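Local coordinates for protein glyoxylate reductase (Paecilomyces sp. J18, PDB 3WNV) that probably reduces glyoxylate to glycolate with a nicotinamide cofactor, as a fungal member of the D-isomer-specific 2-hydroxyacid dehydrogenase family, at residues 111-116 with 170-175; 202-205 with 210-213; 180-183 with 187-190; 12-17 with 295-300; 83-88 with 301-306. All coordinates share one frame; numbering follows the deposited sequence.

Contact 1. Residues 111-116 with 170-175; sequences VNNATA and ARRARA
The helix that follows the GxGxxG-type turn of a Rossmann domain, here 164-175, meets the N-terminal part of helix 112-127 through one arginine, R172. Its side chain runs extended from CG to NE and brings the guanidinium across the N113 side chain at about a right angle. R172 NH2 gives a hydrogen bond to N113 OD1 at 3.2 Å, with an N-H...O angle of 154°. The donor stands above the amide plane of N113 rather than on a lone pair, and the two flat groups are turned 36° apart. The methyl of A116 supports one face of the guanidinium, displaced toward its rim, with A116 CB 3.9 Å from R172 NE. Stronger anchors are ionic: NE pairs with D117 on the same helix as A116, and NH1 with E168 one turn back. A methionine in its place would probably leave D117 and E168 without their cationic mate and the N113 oxygen without its donor. Around this clasp, A116 also packs on V169; A170 and A173 rest on I180 of strand 179-183, and A114 faces T299 of helix 297-317.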
# COMPACT_ATOMS: atom_id res chain seq x y z
N VAL A 111 -4.46 7.99 -2.06
CA VAL A 111 -3.06 7.64 -1.81
C VAL A 111 -2.16 7.92 -3.01
O VAL A 111 -0.93 7.85 -2.88
CB VAL A 111 -2.90 6.14 -1.44
CG1 VAL A 111 -3.77 5.76 -0.24
CG2 VAL A 111 -3.25 5.27 -2.63
N ASN A 112 -2.73 8.25 -4.17
CA ASN A 112 -1.96 8.17 -5.41
C ASN A 112 -0.78 9.14 -5.49
O ASN A 112 0.34 8.74 -5.86
CB ASN A 112 -2.85 8.42 -6.64
CG ASN A 112 -3.84 7.30 -6.91
OD1 ASN A 112 -3.85 6.28 -6.21
ND2 ASN A 112 -4.70 7.48 -7.95
N ASN A 113 -1.02 10.41 -5.18
CA ASN A 113 0.05 11.40 -5.32
C ASN A 113 1.18 11.12 -4.36
O ASN A 113 2.34 11.05 -4.79
CB ASN A 113 -0.46 12.81 -5.09
CG ASN A 113 -1.18 13.37 -6.31
OD1 ASN A 113 -0.79 13.10 -7.44
ND2 ASN A 113 -2.24 14.15 -6.08
N ALA A 114 0.87 10.95 -3.07
CA ALA A 114 1.95 10.78 -2.08
C ALA A 114 2.81 9.56 -2.35
O ALA A 114 4.05 9.63 -2.26
CB ALA A 114 1.36 10.69 -0.68
N THR A 115 2.16 8.43 -2.64
CA THR A 115 2.88 7.19 -2.89
C THR A 115 3.78 7.34 -4.10
O THR A 115 4.92 6.91 -4.05
CB THR A 115 1.94 6.06 -3.18
OG1 THR A 115 1.07 5.87 -2.03
CG2 THR A 115 2.73 4.76 -3.39
N ALA A 116 3.27 7.94 -5.18
CA ALA A 116 4.09 8.17 -6.36
C ALA A 116 5.25 9.12 -6.09
O ALA A 116 6.33 8.92 -6.65
CB ALA A 116 3.20 8.71 -7.54
N ALA A 170 4.03 7.13 -13.55
CA ALA A 170 4.36 7.29 -14.97
C ALA A 170 4.41 8.76 -15.38
O ALA A 170 5.30 9.16 -16.14
CB ALA A 170 3.38 6.53 -15.85
N ARG A 171 3.45 9.55 -14.90
CA ARG A 171 3.39 10.97 -15.20
C ARG A 171 4.67 11.66 -14.71
O ARG A 171 5.29 12.45 -15.42
CB ARG A 171 2.16 11.60 -14.52
CG ARG A 171 1.95 13.11 -14.81
CD ARG A 171 0.72 13.68 -14.05
NE ARG A 171 -0.28 12.64 -13.72
CZ ARG A 171 -1.04 11.97 -14.60
NH1 ARG A 171 -0.92 12.19 -15.91
NH2 ARG A 171 -1.90 11.06 -14.18
N ARG A 172 5.10 11.33 -13.50
CA ARG A 172 6.34 11.92 -13.00
C ARG A 172 7.53 11.43 -13.79
O ARG A 172 8.36 12.24 -14.23
CB ARG A 172 6.51 11.57 -11.52
CG ARG A 172 5.56 12.34 -10.59
CD ARG A 172 5.25 11.53 -9.33
NE ARG A 172 4.38 12.29 -8.41
CZ ARG A 172 3.08 12.53 -8.61
NH1 ARG A 172 2.42 12.08 -9.70
NH2 ARG A 172 2.43 13.25 -7.70
N ALA A 173 7.63 10.11 -13.96
CA ALA A 173 8.78 9.52 -14.64
C ALA A 173 8.96 10.02 -16.07
O ALA A 173 10.09 10.16 -16.53
CB ALA A 173 8.67 8.00 -14.64
N ARG A 174 7.87 10.28 -16.79
CA ARG A 174 8.00 10.85 -18.12
C ARG A 174 8.67 12.23 -18.11
O ARG A 174 9.41 12.58 -19.05
CB ARG A 174 6.63 10.94 -18.83
CG ARG A 174 6.32 9.70 -19.63
CD ARG A 174 5.02 9.82 -20.46
NE ARG A 174 3.90 9.91 -19.56
CZ ARG A 174 3.10 8.90 -19.23
NH1 ARG A 174 3.23 7.68 -19.76
NH2 ARG A 174 2.14 9.12 -18.36
N ALA A 175 8.39 13.02 -17.08
CA ALA A 175 9.00 14.34 -16.95
C ALA A 175 10.49 14.22 -16.68
O ALA A 175 11.25 15.18 -16.96
CB ALA A 175 8.30 15.16 -15.88

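Contact 2. Residues 202-205 with 210-213; sequences DELL and VFSL
F211 lies across L204 at about a right angle and slants past L205, so the far end of its ring is met by two leucines of helix 201-207. Both use CD2: L204 CD2 and L205 CD2 each come to 3.7 Å from F211 CE2, and both approach obliquely. L204 carries CG anti to its backbone nitrogen (chi1 -173°), whereas L205 turns CG anti to the carbonyl carbon (chi1 -69°), which swings its branch back to the ring although its CB leaves the helix pointing away from the strand. L204 O adds a contact at the ring edge, in plane, 4.0 Å from F211 CD2, while it also accepts a hydrogen bond from S208 OG. Strand 210-213 is a central strand of the parallel Rossmann sheet, and the helix packs against it, with L204 also reaching L160 and I181. Cutting F211 back to an alanine would probably open a gap beside both leucine branches and leave them free to shift. V237 and I225 touch the same phenyl ring. With the side chains of L204, L205 and F211 all buried and meeting through carbon, cohesion here rests on dispersion and the exclusion of water, and the spacing of helix and sheet probably on shape fit.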
# COMPACT_ATOMS: atom_id res chain seq x y z
N ASP A 202 6.79 -11.43 -19.27
CA ASP A 202 8.18 -11.71 -19.59
C ASP A 202 8.87 -10.53 -20.28
O ASP A 202 10.05 -10.26 -20.02
CB ASP A 202 8.28 -12.97 -20.46
CG ASP A 202 8.11 -14.27 -19.66
OD1 ASP A 202 8.16 -14.22 -18.42
OD2 ASP A 202 7.93 -15.34 -20.29
N GLU A 203 8.15 -9.79 -21.11
CA GLU A 203 8.73 -8.63 -21.79
C GLU A 203 8.98 -7.49 -20.82
O GLU A 203 9.94 -6.71 -20.99
CB GLU A 203 7.81 -8.15 -22.93
CG GLU A 203 7.85 -8.96 -24.20
CD GLU A 203 6.71 -8.60 -25.18
OE1 GLU A 203 5.60 -8.17 -24.71
OE2 GLU A 203 6.91 -8.74 -26.41
N LEU A 204 8.14 -7.39 -19.78
CA LEU A 204 8.29 -6.35 -18.77
C LEU A 204 9.59 -6.61 -17.99
O LEU A 204 10.35 -5.68 -17.70
CB LEU A 204 7.10 -6.33 -17.82
CG LEU A 204 7.08 -5.16 -16.83
CD1 LEU A 204 6.75 -3.87 -17.56
CD2 LEU A 204 6.02 -5.41 -15.72
N LEU A 205 9.85 -7.88 -17.71
CA LEU A 205 11.04 -8.25 -16.96
C LEU A 205 12.27 -7.98 -17.83
O LEU A 205 13.27 -7.46 -17.34
CB LEU A 205 11.00 -9.73 -16.58
CG LEU A 205 9.94 -10.12 -15.53
CD1 LEU A 205 9.75 -11.62 -15.50
CD2 LEU A 205 10.30 -9.57 -14.13
N VAL A 210 14.28 0.28 -14.88
CA VAL A 210 13.77 0.44 -13.52
C VAL A 210 12.46 -0.35 -13.50
O VAL A 210 11.57 -0.15 -14.36
CB VAL A 210 13.49 1.93 -13.16
CG1 VAL A 210 12.75 2.03 -11.82
CG2 VAL A 210 14.81 2.72 -13.07
N PHE A 211 12.36 -1.29 -12.57
CA PHE A 211 11.17 -2.15 -12.51
C PHE A 211 10.37 -1.84 -11.26
O PHE A 211 10.87 -2.00 -10.15
CB PHE A 211 11.63 -3.62 -12.51
CG PHE A 211 10.50 -4.61 -12.52
CD1 PHE A 211 9.83 -4.95 -11.34
CD2 PHE A 211 10.09 -5.18 -13.75
CE1 PHE A 211 8.75 -5.86 -11.38
CE2 PHE A 211 9.05 -6.09 -13.78
CZ PHE A 211 8.38 -6.43 -12.58
N SER A 212 9.11 -1.47 -11.41
CA SER A 212 8.30 -1.10 -10.21
C SER A 212 6.98 -1.84 -10.18
O SER A 212 6.46 -2.30 -11.21
CB SER A 212 8.04 0.41 -10.19
OG SER A 212 7.08 0.72 -11.19
N LEU A 213 6.41 -2.01 -8.98
CA LEU A 213 5.20 -2.81 -8.92
C LEU A 213 4.11 -2.19 -8.06
O LEU A 213 4.42 -1.57 -7.04
CB LEU A 213 5.49 -4.27 -8.47
CG LEU A 213 6.43 -4.69 -7.32
CD1 LEU A 213 6.27 -6.23 -7.15
CD2 LEU A 213 7.89 -4.41 -7.58

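Contact 3. Residues 180-183 with 187-190; sequences IIYH and KLPP
The hydroxyl of Y182 accepts a hydrogen bond from the backbone nitrogen of L188, linking a strand of the Rossmann sheet to the loop that leaves it. L188 N lies 2.9 Å from Y182 OH with an N-H...O angle of 161°, and it approaches at the ring edge, near the ring plane. The same oxygen is hydrogen-bonded directly to E193, in the short helix 190-193 that P189 precedes as N-cap residue, so the phenol serves a backbone amide and a carboxylate together. Aliphatic carbons close in beside these bonds. K187 CG comes to 3.6 Å from Y182 OH, the lysine chain crossing the tyrosine at about a right angle, and L188 CB stands at the same distance from that oxygen. Farther along the ring, L188 CD1 is a looser neighbour, 4.3 Å from Y182 CE2.

Y182 reaches this far because its first torsion, 83°, sets CG between the backbone nitrogen and the carbonyl carbon, a crowded position that sends the ring out from the strand toward the loop. In the outer shell, an edge-to-face partner, Y198, and the side chains of M162 and A196 also pack on the ring, and M162 touches L188 as well. The strand itself is fixed by backbone bonds on both flanks, I181 to L157 and I159, Y182 to K197 and V199. K187 forms a salt bridge with E193 through a bend at the far end of its chain, where chi4 turns to 65° and carries NZ to E193 OE2.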
# COMPACT_ATOMS: atom_id res chain seq x y z
N ILE A 180 7.80 4.55 -20.85
CA ILE A 180 7.00 3.80 -19.87
C ILE A 180 6.43 2.54 -20.50
O ILE A 180 5.80 2.60 -21.57
CB ILE A 180 5.82 4.62 -19.32
CG1 ILE A 180 6.27 6.04 -18.99
CG2 ILE A 180 5.17 3.91 -18.11
CD1 ILE A 180 7.33 6.11 -17.84
N ILE A 181 6.66 1.40 -19.87
CA ILE A 181 5.98 0.16 -20.26
C ILE A 181 5.27 -0.45 -19.06
O ILE A 181 5.62 -0.16 -17.91
CB ILE A 181 6.94 -0.90 -20.88
CG1 ILE A 181 8.04 -1.29 -19.88
CG2 ILE A 181 7.55 -0.35 -22.16
CD1 ILE A 181 8.95 -2.45 -20.42
N TYR A 182 4.29 -1.30 -19.31
CA TYR A 182 3.56 -1.90 -18.19
C TYR A 182 2.95 -3.23 -18.55
O TYR A 182 2.70 -3.55 -19.72
CB TYR A 182 2.46 -0.96 -17.69
CG TYR A 182 1.18 -1.06 -18.52
CD1 TYR A 182 1.07 -0.41 -19.76
CD2 TYR A 182 0.08 -1.78 -18.06
CE1 TYR A 182 -0.11 -0.51 -20.54
CE2 TYR A 182 -1.10 -1.86 -18.82
CZ TYR A 182 -1.18 -1.22 -20.05
OH TYR A 182 -2.37 -1.31 -20.78
N HIS A 183 2.66 -4.00 -17.51
CA HIS A 183 1.90 -5.23 -17.67
C HIS A 183 0.83 -5.34 -16.59
O HIS A 183 1.11 -5.24 -15.39
CB HIS A 183 2.80 -6.47 -17.60
CG HIS A 183 2.02 -7.75 -17.71
ND1 HIS A 183 1.44 -8.17 -18.89
CD2 HIS A 183 1.64 -8.66 -16.77
CE1 HIS A 183 0.79 -9.30 -18.69
NE2 HIS A 183 0.88 -9.61 -17.41
N LYS A 187 -4.87 -5.56 -20.83
CA LYS A 187 -4.49 -4.25 -21.32
C LYS A 187 -5.57 -3.23 -20.89
O LYS A 187 -6.77 -3.53 -20.92
CB LYS A 187 -4.32 -4.32 -22.84
CG LYS A 187 -3.85 -3.06 -23.55
CD LYS A 187 -3.61 -3.40 -25.02
CE LYS A 187 -3.60 -2.19 -25.91
NZ LYS A 187 -2.47 -1.28 -25.62
N LEU A 188 -5.14 -2.06 -20.44
CA LEU A 188 -6.04 -0.99 -20.04
C LEU A 188 -6.54 -0.28 -21.29
O LEU A 188 -5.82 -0.22 -22.29
CB LEU A 188 -5.31 -0.01 -19.12
CG LEU A 188 -5.16 -0.46 -17.66
CD1 LEU A 188 -4.22 0.41 -16.92
CD2 LEU A 188 -6.51 -0.48 -16.94
N PRO A 189 -7.75 0.30 -21.23
CA PRO A 189 -8.23 1.10 -22.36
C PRO A 189 -7.35 2.36 -22.45
O PRO A 189 -6.71 2.69 -21.46
CB PRO A 189 -9.68 1.42 -21.97
CG PRO A 189 -9.68 1.42 -20.46
CD PRO A 189 -8.65 0.37 -20.06
N PRO A 190 -7.30 3.03 -23.61
CA PRO A 190 -6.24 4.01 -23.90
C PRO A 190 -6.13 5.18 -22.90
O PRO A 190 -5.00 5.59 -22.59
CB PRO A 190 -6.61 4.54 -25.29
CG PRO A 190 -7.40 3.40 -25.90
CD PRO A 190 -8.22 2.88 -24.76

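Contact 4. Residues 12-17 with 295-300; sequences IVHARA and MTYETQ
H14 lays the edge of its imidazole against Q300, with H14 NE2 3.4 Å from Q300 CB and a hydrogen bond closing the approach. The bond runs from H14 NE2 to Q300 OE1, 2.9 Å long and nearly straight at 173°. OE1 sits in the plane of the imidazole, and the donor in turn lies in the carbonyl plane of the glutamine on a lone pair, although the ring and amide planes are inclined 53° to each other. Q300 keeps its chain extended beyond CG, taking the amide past the ring edge instead of over it.

Y297, one turn earlier, borders the same imidazole. Y297 CD1 is 3.9 Å from H14 CE1, and the two rings meet rim to rim with their planes at 71°, neither covering the other. One face of the imidazole is instead covered by its chain neighbour, V13 CG1, centred 3.7 Å above the ring plane.

The contact ties the loop after strand 5-9 to the start of the long C-terminal helix 297-317. T296 is the N-cap of that helix, its OG1 accepting from T299 N. In the same loop, the backbone nitrogens of V13 and H14 are held by E304, a turn beyond Q300. NE2 donates to an amide oxygen, so the imidazole carries a proton there, and the straight bond, in the plane of each group in turn, is likely to fix the ring's rotation.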
# COMPACT_ATOMS: atom_id res chain seq x y z
N ILE A 12 -8.21 8.10 15.08
CA ILE A 12 -8.41 9.06 14.01
C ILE A 12 -7.57 10.30 14.40
O ILE A 12 -7.72 10.84 15.50
CB ILE A 12 -9.92 9.38 13.79
CG1 ILE A 12 -10.62 8.17 13.12
CG2 ILE A 12 -10.11 10.65 13.01
CD1 ILE A 12 -12.16 8.28 13.02
N VAL A 13 -6.66 10.66 13.52
CA VAL A 13 -5.62 11.64 13.83
C VAL A 13 -6.03 13.02 13.39
O VAL A 13 -5.86 14.00 14.13
CB VAL A 13 -4.30 11.28 13.13
CG1 VAL A 13 -3.21 12.30 13.51
CG2 VAL A 13 -3.87 9.85 13.45
N HIS A 14 -6.57 13.13 12.18
CA HIS A 14 -6.75 14.44 11.57
C HIS A 14 -8.20 14.88 11.47
O HIS A 14 -8.46 16.07 11.27
CB HIS A 14 -6.15 14.49 10.17
CG HIS A 14 -4.73 14.06 10.12
ND1 HIS A 14 -3.70 14.86 10.55
CD2 HIS A 14 -4.17 12.90 9.70
CE1 HIS A 14 -2.55 14.22 10.38
NE2 HIS A 14 -2.81 13.02 9.89
N ALA A 15 -9.13 13.94 11.58
CA ALA A 15 -10.51 14.22 11.23
C ALA A 15 -11.46 13.91 12.38
O ALA A 15 -12.60 13.49 12.16
CB ALA A 15 -10.90 13.46 10.01
N ARG A 16 -10.98 14.15 13.61
CA ARG A 16 -11.77 13.88 14.79
C ARG A 16 -13.10 14.64 14.74
O ARG A 16 -14.12 14.12 15.15
CB ARG A 16 -11.00 14.25 16.07
CG ARG A 16 -9.96 13.23 16.51
CD ARG A 16 -10.56 11.86 16.95
NE ARG A 16 -11.67 11.92 17.92
CZ ARG A 16 -12.13 10.87 18.61
NH1 ARG A 16 -11.57 9.67 18.49
NH2 ARG A 16 -13.14 11.01 19.44
N ALA A 17 -13.09 15.89 14.24
CA ALA A 17 -14.32 16.68 14.16
C ALA A 17 -15.39 16.02 13.31
O ALA A 17 -16.57 16.03 13.67
CB ALA A 17 -14.02 18.05 13.61
N MET A 295 2.65 9.12 4.59
CA MET A 295 2.80 9.83 5.84
C MET A 295 2.97 11.33 5.63
O MET A 295 3.98 11.88 6.03
CB MET A 295 3.95 9.24 6.69
CG MET A 295 3.65 7.80 7.13
SD MET A 295 4.99 7.11 8.13
CE MET A 295 5.22 8.41 9.32
N THR A 296 1.97 11.97 5.02
CA THR A 296 1.91 13.43 5.02
C THR A 296 0.61 13.95 5.59
O THR A 296 -0.37 13.22 5.72
CB THR A 296 2.01 14.01 3.59
OG1 THR A 296 0.91 13.55 2.79
CG2 THR A 296 3.34 13.65 2.89
N TYR A 297 0.57 15.25 5.90
CA TYR A 297 -0.60 15.80 6.55
C TYR A 297 -1.77 15.76 5.59
O TYR A 297 -2.87 15.41 5.95
CB TYR A 297 -0.34 17.25 6.96
CG TYR A 297 0.43 17.35 8.25
CD1 TYR A 297 -0.23 17.22 9.47
CD2 TYR A 297 1.82 17.58 8.26
CE1 TYR A 297 0.46 17.29 10.67
CE2 TYR A 297 2.52 17.64 9.47
CZ TYR A 297 1.82 17.49 10.66
OH TYR A 297 2.49 17.57 11.86
N GLU A 298 -1.50 16.12 4.34
CA GLU A 298 -2.59 16.32 3.41
C GLU A 298 -3.18 14.98 2.96
O GLU A 298 -4.40 14.84 2.90
CB GLU A 298 -2.10 17.11 2.22
CG GLU A 298 -1.66 18.52 2.60
CD GLU A 298 -0.17 18.65 2.93
OE1 GLU A 298 0.51 17.63 3.14
OE2 GLU A 298 0.31 19.81 2.99
N THR A 299 -2.31 14.04 2.61
CA THR A 299 -2.76 12.69 2.27
C THR A 299 -3.46 11.93 3.42
O THR A 299 -4.54 11.36 3.23
CB THR A 299 -1.64 11.89 1.67
OG1 THR A 299 -1.25 12.51 0.43
CG2 THR A 299 -2.09 10.44 1.42
N GLN A 300 -2.85 11.89 4.60
CA GLN A 300 -3.52 11.23 5.73
C GLN A 300 -4.88 11.82 6.03
O GLN A 300 -5.79 11.07 6.34
CB GLN A 300 -2.65 11.22 7.01
CG GLN A 300 -1.53 10.19 6.93
CD GLN A 300 -0.80 10.05 8.25
OE1 GLN A 300 -1.01 10.83 9.19
NE2 GLN A 300 0.05 9.04 8.34

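Contact 5. Residues 83-88 with 301-306; sequences CHNGAG and KEMELL. With SO4 (sulfate ion), chain C.
Strand 81-85 ends beside helix 297-317, where N85 and M303 bring their CA atoms to 6.4 Å, and the chain then turns through G86 at backbone angles (151°/146°) that call for glycine. N85 carries the contact. With CG anti to its own nitrogen (chi1 -176°), its amide extends to the helix and crosses M303 at about a right angle. N85 OD1 lies 3.3 Å from M303 CE, and the methionine, bent near its end, also sets that methyl 3.9 Å from G86 CA. The other amide atom, N85 ND2, passes 3.5 Å from E304 CG while it hydrogen-bonds to Y55 OH. A water accepts weakly from N85 ND2 and donates to E304 OE2 at 2.8 Å; E304 chiefly engages the backbone of V13 and H14.

This strand belongs to the five-stranded parallel sheet, separate from the Rossmann sheet, and the C-terminal helix packs back onto it, as in other 2-hydroxyacid dehydrogenases. Beyond the strand a sulfate, probably from the crystallisation liquor, is bound by two successive backbone amides, A87 N to O2 at 3.0 Å and G88 N to O3 at 2.8 Å, together with R244. H84 NE2 donates to G88 O, which also accepts from N58.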
# COMPACT_ATOMS: atom_id res chain seq x y z
N CYS A 83 -15.61 0.32 6.99
CA CYS A 83 -15.01 1.38 6.22
C CYS A 83 -13.56 1.47 6.61
O CYS A 83 -13.22 1.84 7.73
CB CYS A 83 -15.78 2.69 6.44
SG CYS A 83 -17.54 2.53 5.90
N HIS A 84 -12.69 1.10 5.67
CA HIS A 84 -11.28 0.89 5.91
C HIS A 84 -10.41 2.03 5.38
O HIS A 84 -10.58 2.50 4.25
CB HIS A 84 -10.88 -0.44 5.21
CG HIS A 84 -9.39 -0.73 5.23
ND1 HIS A 84 -8.75 -1.25 6.33
CD2 HIS A 84 -8.45 -0.54 4.28
CE1 HIS A 84 -7.46 -1.41 6.03
NE2 HIS A 84 -7.25 -0.98 4.80
N ASN A 85 -9.49 2.48 6.22
CA ASN A 85 -8.54 3.53 5.86
C ASN A 85 -7.32 2.85 5.26
O ASN A 85 -6.50 2.22 5.95
CB ASN A 85 -8.18 4.36 7.08
CG ASN A 85 -7.27 5.51 6.72
OD1 ASN A 85 -6.58 5.46 5.72
ND2 ASN A 85 -7.27 6.55 7.53
N GLY A 86 -7.20 2.97 3.95
CA GLY A 86 -6.05 2.37 3.26
C GLY A 86 -6.41 2.00 1.83
O GLY A 86 -7.55 1.64 1.58
N ALA A 87 -5.47 2.09 0.88
CA ALA A 87 -5.81 1.69 -0.47
C ALA A 87 -5.63 0.17 -0.57
O ALA A 87 -6.27 -0.47 -1.38
CB ALA A 87 -4.86 2.38 -1.49
N GLY A 88 -4.76 -0.37 0.27
CA GLY A 88 -4.61 -1.82 0.34
C GLY A 88 -5.42 -2.32 1.53
O GLY A 88 -5.50 -1.65 2.55
N LYS A 301 -5.04 13.15 5.94
CA LYS A 301 -6.34 13.72 6.30
C LYS A 301 -7.31 13.42 5.18
O LYS A 301 -8.47 13.10 5.42
CB LYS A 301 -6.28 15.23 6.51
CG LYS A 301 -7.66 15.78 6.90
CD LYS A 301 -7.57 17.17 7.53
CE LYS A 301 -8.97 17.65 7.89
NZ LYS A 301 -8.88 18.90 8.66
N GLU A 302 -6.82 13.44 3.94
CA GLU A 302 -7.73 13.13 2.82
C GLU A 302 -8.22 11.69 2.93
O GLU A 302 -9.38 11.39 2.64
CB GLU A 302 -7.06 13.32 1.48
CG GLU A 302 -7.95 12.96 0.28
CD GLU A 302 -9.12 13.94 0.07
OE1 GLU A 302 -9.19 15.02 0.71
OE2 GLU A 302 -10.00 13.60 -0.75
N MET A 303 -7.34 10.80 3.37
CA MET A 303 -7.72 9.38 3.52
C MET A 303 -8.78 9.22 4.63
O MET A 303 -9.81 8.60 4.41
CB MET A 303 -6.49 8.51 3.77
CG MET A 303 -5.51 8.31 2.53
SD MET A 303 -3.98 7.68 3.18
CE MET A 303 -4.41 5.95 3.31
N GLU A 304 -8.51 9.76 5.82
CA GLU A 304 -9.55 9.79 6.87
C GLU A 304 -10.91 10.35 6.43
O GLU A 304 -11.95 9.77 6.78
CB GLU A 304 -9.04 10.49 8.12
CG GLU A 304 -7.96 9.70 8.80
CD GLU A 304 -7.45 10.30 10.09
OE1 GLU A 304 -7.67 11.50 10.36
OE2 GLU A 304 -6.77 9.57 10.83
N LEU A 305 -10.91 11.48 5.73
CA LEU A 305 -12.16 12.12 5.30
C LEU A 305 -12.93 11.21 4.34
O LEU A 305 -14.17 11.16 4.40
CB LEU A 305 -11.90 13.50 4.68
CG LEU A 305 -11.43 14.57 5.66
CD1 LEU A 305 -11.12 15.86 4.91
CD2 LEU A 305 -12.46 14.82 6.73
N LEU A 306 -12.21 10.52 3.46
CA LEU A 306 -12.83 9.57 2.53
C LEU A 306 -13.50 8.42 3.27
O LEU A 306 -14.61 8.03 2.94
CB LEU A 306 -11.81 9.04 1.50
CG LEU A 306 -12.35 8.08 0.43
CD1 LEU A 306 -13.54 8.67 -0.34
CD2 LEU A 306 -11.20 7.76 -0.49
S SO4 C . -1.93 1.65 1.83
O1 SO4 C . -0.61 1.09 1.60
O2 SO4 C . -2.44 2.32 0.64
O3 SO4 C . -2.84 0.49 2.09
O4 SO4 C . -1.90 2.61 2.91
O HOH W 1 -7.34 6.88 10.94

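Overall arrangement
Two parallel sheets divide the five contacts. Contacts 2 and 3, centres 12 Å apart, share the Rossmann sheet and meet where L204 packs on I181 and Y182. Contacts 4 and 5, with centres about 9 Å apart, share helix 297-317 and are joined by E304; they lie by the other sheet, with contacts 2 and 4 34 Å apart between centres. Contact 1 touches both groups, through I180 and through M303, A87 and T299. Along the chain contacts 1, 3 and 2 follow in series within the spans of contacts 4 and 5, whose segments alternate. The N-terminal sheet and C-terminal helix thus meet, with the Rossmann domain, which probably binds the cofactor, between them in sequence.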